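PDB 4HYQ: phospholipase A1 from Streptomyces albidoflavus, which hydrolyses the sn-1 acyl ester of glycerophospholipids, as a phospholipase A1 of the GDSL (SGNH) lipase family. Local coordinates for residues 6-11 with 76-81; 49-54 with 63-68; 56-61 with 119-124. All blocks are in the same frame, centred on the assembly; numbering follows the deposited sequence.

Contact 1 (6-11 with 76-81); sequences VALGDS and VSLTIG
L8 and V76 meet on one face of two neighbouring parallel strands, 6-9 and 76-79, whose axes lie 4.6 Å apart. L8 turns its CG beside its own backbone N (chi1 -50°), which carries CD1 diagonally over to V76 CG1 at 3.6 Å; its CB meanwhile rests on L78 CD1. Beneath this hydrophobic patch the strands are tied by L8 N to S77 O at 2.9 Å and by S77 N to V6 O at 3.1 Å. Further along, water 1 donates to L8 O and pairs with S77 OG, which also bonds Y5 OH; the buried T79 N finds no partner. Past the ladder, D10 links the two chains. Its N donates to T79 O in a bent bond (3.0 Å, 137°), while T79 OG1, which also pairs with S13 OG, gives its proton to D10 OD1 at 2.8 Å from above the carboxylate plane. OD1 also receives Y12 N, capping the helix that starts at S11, and OD2 is held by Y142 OH and by water 2, which reaches G81 N. G9-D10-S11 form the family's GDS signature, and S11 OG bonds H218 NE2, consistent with a catalytic serine-histidine pair. Helices 58-65 and 117-131 cover the L8 face of the sheet, and helix 35-43 covers the face bearing A7, S77 and T79.

Contact 2 (49-54 with 63-68); sequences DFVACS and NKQMGP
V51 and Q65 lie with their CA atoms 5.8 Å apart, D49 and P68 with theirs 6.5 Å apart, so that the chain leaving strand 47-50 runs against the direction of the chain leaving helix 58-65. No direct hydrogen bond links the two segments; the fit is one of shape. Q65, its chain extended beyond CG (chi2 -174°), lays the flat of its amide beneath the V51 carbonyl, with CD 3.3 Å from V51 O and OE1 and NE2 both farther from that oxygen. The amide is not idle: OE1 accepts the backbone N of G9 on the adjacent strand, which holds the group in place. V51 divides its two methyls between two partners. CG2, set between the backbone N and the carbonyl carbon, packs on Q65 CB at 3.8 Å, whereas CG1 slides past P68 CG at 4.0 Å. Next to V51, D49 lies slantwise against the same side of the proline ring, and D49 OD2 comes within 3.5 Å of P68 CB. Water 3 closes this edge by donating to both D49 OD2 (3.1 Å) and P68 O (2.8 Å). C53, whose CB approaches the Q65 amide, is tied by a disulfide to C28. The arrangement belongs to a beta-alpha-beta crossover: strand 47-50, helix 58-65 and strand 73-79 follow in sequence, and the helix passes over the intervening strand 4-9, as expected for the three-layered alpha/beta fold of SGNH hydrolases.

Contact 3 (56-61 with 119-124); sequences AVTSDV and GRLDSV
T58 and V124 provide the main apolar contact between the start of helix 58-65 and helix 117-131: V124 CG2 sits 3.5 Å from T58 CB and also faces the carbonyl oxygen of T58. The other methyl of V124, CG1, lies anti to the backbone N (chi1 174°) and meets V61 CG1 at 3.9 Å, one turn further along. Thus V124 wedges its fork between two residues on the same side of the facing helix. More loosely, T58 CG2 approaches L121 CD2 at 4.3 Å. R120 crosses T58 at about a right angle, its aliphatic CD passing 3.7 Å from T58 OG1; the polar link between the two is indirect, through D84, whose OD1 accepts T58 OG1 and forms a salt bridge with R120 NH1. Within segment 56-61, the side chain of D60, at N3, accepts the backbone N of the N-cap residue V57 (V57 N to D60 OD2 3.1 Å, 157°). V61 also touches I80 after strand 73-79, and L121 packs on V174 and I175 of helix 158-181, so that helix 117-131 touches both helix 58-65 and helix 158-181.

Overall arrangement
Along the chain the segments come as 6-11, 49-54, 56-61, 63-68, 76-81 and 119-124, so contact 2 falls wholly between the halves of contact 1, and contact 3 interleaves with both. Contact 1 lies about 7 Å from the chain centre; the centres of contacts 2 and 3 lie about 8 and 10 Å from that of contact 1, and about 12 Å from each other. Contacts 2 and 3 use opposite ends of helix 58-65, which packs against the parallel sheet of contact 1. I80 CD1 packs against A56 O of contact 3, while G9 pairs with C53 of contact 2. One helix thus joins the sheet, helix 117-131 and the loops around the probable active site.

Contact 1 (6-11 with 76-81)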
loop_
_atom_site.group_PDB
_atom_site.type_symbol
_atom_site.label_atom_id
_atom_site.label_comp_id
_atom_site.label_asym_id
_atom_site.label_seq_id
_atom_site.Cartn_x
_atom_site.Cartn_y
_atom_site.Cartn_z
ATOM N N VAL A 6 -3.245 7.334 -14.031
ATOM C CA VAL A 6 -4.330 6.668 -13.313
ATOM C C VAL A 6 -3.711 6.074 -12.048
ATOM O O VAL A 6 -2.738 5.328 -12.115
ATOM C CB VAL A 6 -4.988 5.547 -14.164
ATOM C CG1 VAL A 6 -6.069 4.830 -13.361
ATOM C CG2 VAL A 6 -5.630 6.159 -15.424
ATOM N N ALA A 7 -4.265 6.438 -10.891
ATOM C CA ALA A 7 -3.773 5.948 -9.601
ATOM C C ALA A 7 -4.757 4.936 -9.013
ATOM O O ALA A 7 -5.874 5.277 -8.607
ATOM C CB ALA A 7 -3.569 7.128 -8.633
ATOM N N LEU A 8 -4.312 3.688 -8.967
ATOM C CA LEU A 8 -5.111 2.559 -8.489
ATOM C C LEU A 8 -4.677 2.072 -7.123
ATOM O O LEU A 8 -3.580 2.369 -6.655
ATOM C CB LEU A 8 -4.920 1.362 -9.426
ATOM C CG LEU A 8 -5.072 1.561 -10.933
ATOM C CD1 LEU A 8 -4.560 0.312 -11.681
ATOM C CD2 LEU A 8 -6.549 1.810 -11.247
ATOM N N GLY A 9 -5.535 1.282 -6.495
ATOM C CA GLY A 9 -5.110 0.683 -5.252
ATOM C C GLY A 9 -5.977 0.760 -4.026
ATOM O O GLY A 9 -7.183 1.025 -4.088
ATOM N N ASP A 10 -5.321 0.497 -2.906
ATOM C CA ASP A 10 -5.979 0.499 -1.609
ATOM C C ASP A 10 -5.686 1.749 -0.779
ATOM O O ASP A 10 -5.318 2.797 -1.311
ATOM C CB ASP A 10 -5.620 -0.774 -0.813
ATOM C CG ASP A 10 -4.111 -0.977 -0.654
ATOM O OD1 ASP A 10 -3.348 0.021 -0.699
ATOM O OD2 ASP A 10 -3.696 -2.144 -0.461
ATOM N N SER A 11 -5.875 1.621 0.528
ATOM C CA SER A 11 -5.692 2.723 1.471
ATOM C C SER A 11 -4.309 3.362 1.475
ATOM O O SER A 11 -4.180 4.532 1.822
ATOM C CB SER A 11 -6.017 2.229 2.879
ATOM O OG SER A 11 -5.210 1.101 3.198
ATOM N N VAL A 76 0.650 4.585 -14.533
ATOM C CA VAL A 76 -0.278 3.924 -13.624
ATOM C C VAL A 76 0.488 3.601 -12.339
ATOM O O VAL A 76 1.611 3.097 -12.394
ATOM C CB VAL A 76 -0.822 2.580 -14.197
ATOM C CG1 VAL A 76 -1.684 1.869 -13.135
ATOM C CG2 VAL A 76 -1.660 2.827 -15.452
ATOM N N SER A 77 -0.102 3.908 -11.186
ATOM C CA SER A 77 0.539 3.548 -9.918
ATOM C C SER A 77 -0.444 2.601 -9.249
ATOM O O SER A 77 -1.656 2.667 -9.515
ATOM C CB SER A 77 0.797 4.775 -9.031
ATOM O OG SER A 77 -0.375 5.550 -8.804
ATOM N N LEU A 78 0.069 1.721 -8.398
ATOM C CA LEU A 78 -0.780 0.745 -7.736
ATOM C C LEU A 78 -0.228 0.175 -6.441
ATOM O O LEU A 78 0.961 -0.130 -6.357
ATOM C CB LEU A 78 -1.021 -0.447 -8.680
ATOM C CG LEU A 78 -1.702 -1.732 -8.176
ATOM C CD1 LEU A 78 -3.197 -1.466 -7.971
ATOM C CD2 LEU A 78 -1.537 -2.854 -9.203
ATOM N N THR A 79 -1.086 0.077 -5.420
ATOM C CA THR A 79 -0.731 -0.648 -4.196
ATOM C C THR A 79 -1.921 -1.571 -3.999
ATOM O O THR A 79 -3.066 -1.116 -3.959
ATOM C CB THR A 79 -0.519 0.206 -2.905
ATOM O OG1 THR A 79 -1.657 1.045 -2.652
ATOM C CG2 THR A 79 0.745 1.036 -3.033
ATOM N N ILE A 80 -1.670 -2.868 -3.900
ATOM C CA ILE A 80 -2.776 -3.810 -3.721
ATOM C C ILE A 80 -2.270 -5.186 -3.269
ATOM O O ILE A 80 -1.110 -5.553 -3.520
ATOM C CB ILE A 80 -3.609 -3.920 -5.042
ATOM C CG1 ILE A 80 -4.989 -4.518 -4.746
ATOM C CG2 ILE A 80 -2.884 -4.802 -6.072
ATOM C CD1 ILE A 80 -5.903 -3.561 -3.983
ATOM N N GLY A 81 -3.122 -5.922 -2.552
ATOM C CA GLY A 81 -2.751 -7.249 -2.091
ATOM C C GLY A 81 -2.786 -7.426 -0.584
ATOM O O GLY A 81 -3.097 -8.511 -0.097
HETATM O O HOH W 1 -1.829 4.558 -6.819
HETATM O O HOH W 2 -5.045 -4.546 -0.808
#

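Contact 2 (49-54 with 63-68)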
loop_
_atom_site.group_PDB
_atom_site.type_symbol
_atom_site.label_atom_id
_atom_site.label_comp_id
_atom_site.label_asym_id
_atom_site.label_seq_id
_atom_site.Cartn_x
_atom_site.Cartn_y
_atom_site.Cartn_z
ATOM N N ASP A 49 -6.787 10.520 -12.920
ATOM C CA ASP A 49 -7.933 9.811 -12.366
ATOM C C ASP A 49 -7.444 9.050 -11.147
ATOM O O ASP A 49 -6.649 8.122 -11.251
ATOM C CB ASP A 49 -8.536 8.869 -13.389
ATOM C CG ASP A 49 -9.155 9.614 -14.553
ATOM O OD1 ASP A 49 -10.128 10.363 -14.328
ATOM O OD2 ASP A 49 -8.659 9.466 -15.685
ATOM N N PHE A 50 -7.934 9.474 -9.986
ATOM C CA PHE A 50 -7.546 8.915 -8.690
ATOM C C PHE A 50 -8.691 8.011 -8.252
ATOM O O PHE A 50 -9.736 8.505 -7.807
ATOM C CB PHE A 50 -7.365 10.099 -7.727
ATOM C CG PHE A 50 -6.649 9.780 -6.444
ATOM C CD1 PHE A 50 -6.180 8.501 -6.154
ATOM C CD2 PHE A 50 -6.445 10.790 -5.516
ATOM C CE1 PHE A 50 -5.520 8.243 -4.938
ATOM C CE2 PHE A 50 -5.788 10.545 -4.305
ATOM C CZ PHE A 50 -5.327 9.275 -4.020
ATOM N N VAL A 51 -8.514 6.696 -8.388
ATOM C CA VAL A 51 -9.576 5.770 -8.030
ATOM C C VAL A 51 -9.261 4.769 -6.918
ATOM O O VAL A 51 -10.055 3.847 -6.660
ATOM C CB VAL A 51 -10.098 5.016 -9.280
ATOM C CG1 VAL A 51 -10.791 6.005 -10.208
ATOM C CG2 VAL A 51 -8.935 4.323 -10.018
ATOM N N ALA A 52 -8.121 4.961 -6.255
ATOM C CA ALA A 52 -7.737 4.109 -5.131
ATOM C C ALA A 52 -8.826 4.188 -4.051
ATOM O O ALA A 52 -9.476 5.225 -3.886
ATOM C CB ALA A 52 -6.380 4.569 -4.566
ATOM N N CYS A 53 -8.995 3.110 -3.297
ATOM C CA CYS A 53 -10.043 3.072 -2.288
ATOM C C CYS A 53 -9.633 2.296 -1.045
ATOM O O CYS A 53 -9.160 1.171 -1.140
ATOM C CB CYS A 53 -11.304 2.456 -2.918
ATOM S SG CYS A 53 -12.809 2.581 -1.885
ATOM N N SER A 54 -9.814 2.905 0.125
ATOM C CA SER A 54 -9.475 2.241 1.377
ATOM C C SER A 54 -10.203 0.901 1.445
ATOM O O SER A 54 -11.400 0.828 1.165
ATOM C CB SER A 54 -9.898 3.111 2.571
ATOM O OG SER A 54 -9.612 2.448 3.793
ATOM N N ASN A 63 -12.928 -4.746 -10.772
ATOM C CA ASN A 63 -14.330 -4.346 -10.917
ATOM C C ASN A 63 -14.634 -2.850 -10.898
ATOM O O ASN A 63 -15.456 -2.365 -11.682
ATOM C CB ASN A 63 -15.185 -5.004 -9.815
ATOM C CG ASN A 63 -15.390 -6.490 -10.024
ATOM O OD1 ASN A 63 -15.658 -6.948 -11.134
ATOM N ND2 ASN A 63 -15.297 -7.255 -8.942
ATOM N N LYS A 64 -13.988 -2.113 -10.002
ATOM C CA LYS A 64 -14.273 -0.692 -9.837
ATOM C C LYS A 64 -13.257 0.329 -10.278
ATOM O O LYS A 64 -13.580 1.516 -10.390
ATOM C CB LYS A 64 -14.535 -0.386 -8.365
ATOM C CG LYS A 64 -15.666 -1.146 -7.746
ATOM C CD LYS A 64 -16.202 -0.380 -6.562
ATOM C CE LYS A 64 -16.805 0.948 -7.028
ATOM N NZ LYS A 64 -17.362 1.720 -5.909
ATOM N N GLN A 65 -12.031 -0.103 -10.511
ATOM C CA GLN A 65 -10.996 0.860 -10.804
ATOM C C GLN A 65 -10.400 0.913 -12.199
ATOM O O GLN A 65 -9.664 1.842 -12.502
ATOM C CB GLN A 65 -9.866 0.664 -9.784
ATOM C CG GLN A 65 -10.345 0.737 -8.328
ATOM C CD GLN A 65 -9.195 0.687 -7.341
ATOM O OE1 GLN A 65 -8.046 0.969 -7.698
ATOM N NE2 GLN A 65 -9.498 0.364 -6.086
ATOM N N MET A 66 -10.738 -0.050 -13.044
ATOM C CA MET A 66 -10.161 -0.113 -14.385
ATOM C C MET A 66 -10.687 0.864 -15.428
ATOM O O MET A 66 -10.037 1.110 -16.443
ATOM C CB MET A 66 -10.333 -1.523 -14.913
ATOM C CG MET A 66 -9.853 -2.562 -13.951
ATOM S SD MET A 66 -8.078 -2.641 -13.965
ATOM C CE MET A 66 -7.894 -4.018 -14.667
ATOM N N GLY A 67 -11.860 1.422 -15.178
ATOM C CA GLY A 67 -12.459 2.336 -16.139
ATOM C C GLY A 67 -11.613 3.428 -16.777
ATOM O O GLY A 67 -11.653 3.586 -18.006
ATOM N N PRO A 68 -10.842 4.205 -15.995
ATOM C CA PRO A 68 -10.026 5.277 -16.576
ATOM C C PRO A 68 -8.819 4.853 -17.408
ATOM O O PRO A 68 -8.220 5.688 -18.067
ATOM C CB PRO A 68 -9.593 6.122 -15.376
ATOM C CG PRO A 68 -10.260 5.512 -14.166
ATOM C CD PRO A 68 -10.702 4.127 -14.530
HETATM O O HOH W 3 -9.345 8.187 -18.377
#

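Contact 3 (56-61 with 119-124)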
loop_
_atom_site.group_PDB
_atom_site.type_symbol
_atom_site.label_atom_id
_atom_site.label_comp_id
_atom_site.label_asym_id
_atom_site.label_seq_id
_atom_site.Cartn_x
_atom_site.Cartn_y
_atom_site.Cartn_z
ATOM N N ALA A 56 -9.681 -1.745 -0.472
ATOM C CA ALA A 56 -9.739 -2.445 -1.757
ATOM C C ALA A 56 -8.981 -3.763 -1.793
ATOM O O ALA A 56 -7.892 -3.874 -1.225
ATOM C CB ALA A 56 -9.210 -1.537 -2.874
ATOM N N VAL A 57 -9.569 -4.757 -2.462
ATOM C CA VAL A 57 -8.907 -6.043 -2.656
ATOM C C VAL A 57 -8.700 -6.151 -4.162
ATOM O O VAL A 57 -9.202 -5.315 -4.919
ATOM C CB VAL A 57 -9.731 -7.242 -2.147
ATOM C CG1 VAL A 57 -9.763 -7.199 -0.613
ATOM C CG2 VAL A 57 -11.129 -7.237 -2.740
ATOM N N THR A 58 -7.963 -7.159 -4.607
ATOM C CA THR A 58 -7.694 -7.265 -6.035
ATOM C C THR A 58 -8.945 -7.288 -6.899
ATOM O O THR A 58 -8.969 -6.663 -7.957
ATOM C CB THR A 58 -6.831 -8.497 -6.373
ATOM O OG1 THR A 58 -7.462 -9.683 -5.887
ATOM C CG2 THR A 58 -5.436 -8.368 -5.748
ATOM N N SER A 59 -9.991 -7.987 -6.470
ATOM C CA SER A 59 -11.191 -8.030 -7.293
ATOM C C SER A 59 -11.839 -6.647 -7.402
ATOM O O SER A 59 -12.504 -6.357 -8.397
ATOM C CB SER A 59 -12.198 -9.068 -6.764
ATOM O OG SER A 59 -12.708 -8.737 -5.493
ATOM N N ASP A 60 -11.645 -5.789 -6.397
ATOM C CA ASP A 60 -12.207 -4.442 -6.463
ATOM C C ASP A 60 -11.473 -3.613 -7.508
ATOM O O ASP A 60 -12.078 -2.769 -8.171
ATOM C CB ASP A 60 -12.090 -3.684 -5.129
ATOM C CG ASP A 60 -12.926 -4.289 -4.018
ATOM O OD1 ASP A 60 -13.975 -4.916 -4.296
ATOM O OD2 ASP A 60 -12.533 -4.115 -2.846
ATOM N N VAL A 61 -10.164 -3.817 -7.639
ATOM C CA VAL A 61 -9.412 -3.046 -8.626
ATOM C C VAL A 61 -9.954 -3.416 -10.007
ATOM O O VAL A 61 -10.231 -2.541 -10.825
ATOM C CB VAL A 61 -7.890 -3.341 -8.543
ATOM C CG1 VAL A 61 -7.149 -2.617 -9.660
ATOM C CG2 VAL A 61 -7.362 -2.873 -7.186
ATOM N N GLY A 119 -1.394 -15.468 -7.983
ATOM C CA GLY A 119 -2.356 -15.599 -9.072
ATOM C C GLY A 119 -3.287 -14.411 -9.207
ATOM O O GLY A 119 -3.610 -13.985 -10.325
ATOM N N ARG A 120 -3.728 -13.868 -8.072
ATOM C CA ARG A 120 -4.615 -12.713 -8.095
ATOM C C ARG A 120 -3.877 -11.490 -8.604
ATOM O O ARG A 120 -4.441 -10.701 -9.356
ATOM C CB ARG A 120 -5.178 -12.435 -6.707
ATOM C CG ARG A 120 -5.957 -13.598 -6.147
ATOM C CD ARG A 120 -6.753 -13.154 -4.947
ATOM N NE ARG A 120 -7.529 -14.241 -4.367
ATOM C CZ ARG A 120 -8.250 -14.113 -3.260
ATOM N NH1 ARG A 120 -8.288 -12.941 -2.628
ATOM N NH2 ARG A 120 -8.923 -15.151 -2.780
ATOM N N LEU A 121 -2.627 -11.319 -8.180
ATOM C CA LEU A 121 -1.835 -10.186 -8.648
ATOM C C LEU A 121 -1.604 -10.313 -10.160
ATOM O O LEU A 121 -1.685 -9.322 -10.885
ATOM C CB LEU A 121 -0.487 -10.117 -7.918
ATOM C CG LEU A 121 -0.500 -9.766 -6.424
ATOM C CD1 LEU A 121 0.917 -9.742 -5.903
ATOM C CD2 LEU A 121 -1.125 -8.382 -6.217
ATOM N N ASP A 122 -1.320 -11.523 -10.646
ATOM C CA ASP A 122 -1.121 -11.687 -12.093
ATOM C C ASP A 122 -2.372 -11.250 -12.852
ATOM O O ASP A 122 -2.278 -10.594 -13.894
ATOM C CB ASP A 122 -0.807 -13.144 -12.465
ATOM C CG ASP A 122 0.668 -13.474 -12.354
ATOM O OD1 ASP A 122 1.508 -12.566 -12.541
ATOM O OD2 ASP A 122 0.992 -14.657 -12.097
ATOM N N SER A 123 -3.539 -11.632 -12.335
ATOM C CA SER A 123 -4.808 -11.271 -12.951
ATOM C C SER A 123 -4.981 -9.746 -13.016
ATOM O O SER A 123 -5.381 -9.192 -14.043
ATOM C CB SER A 123 -5.955 -11.912 -12.160
ATOM O OG SER A 123 -7.213 -11.538 -12.685
ATOM N N VAL A 124 -4.687 -9.056 -11.919
ATOM C CA VAL A 124 -4.816 -7.605 -11.914
ATOM C C VAL A 124 -3.773 -6.969 -12.835
ATOM O O VAL A 124 -4.100 -6.107 -13.653
ATOM C CB VAL A 124 -4.622 -7.015 -10.483
ATOM C CG1 VAL A 124 -4.612 -5.497 -10.532
ATOM C CG2 VAL A 124 -5.751 -7.494 -9.583
#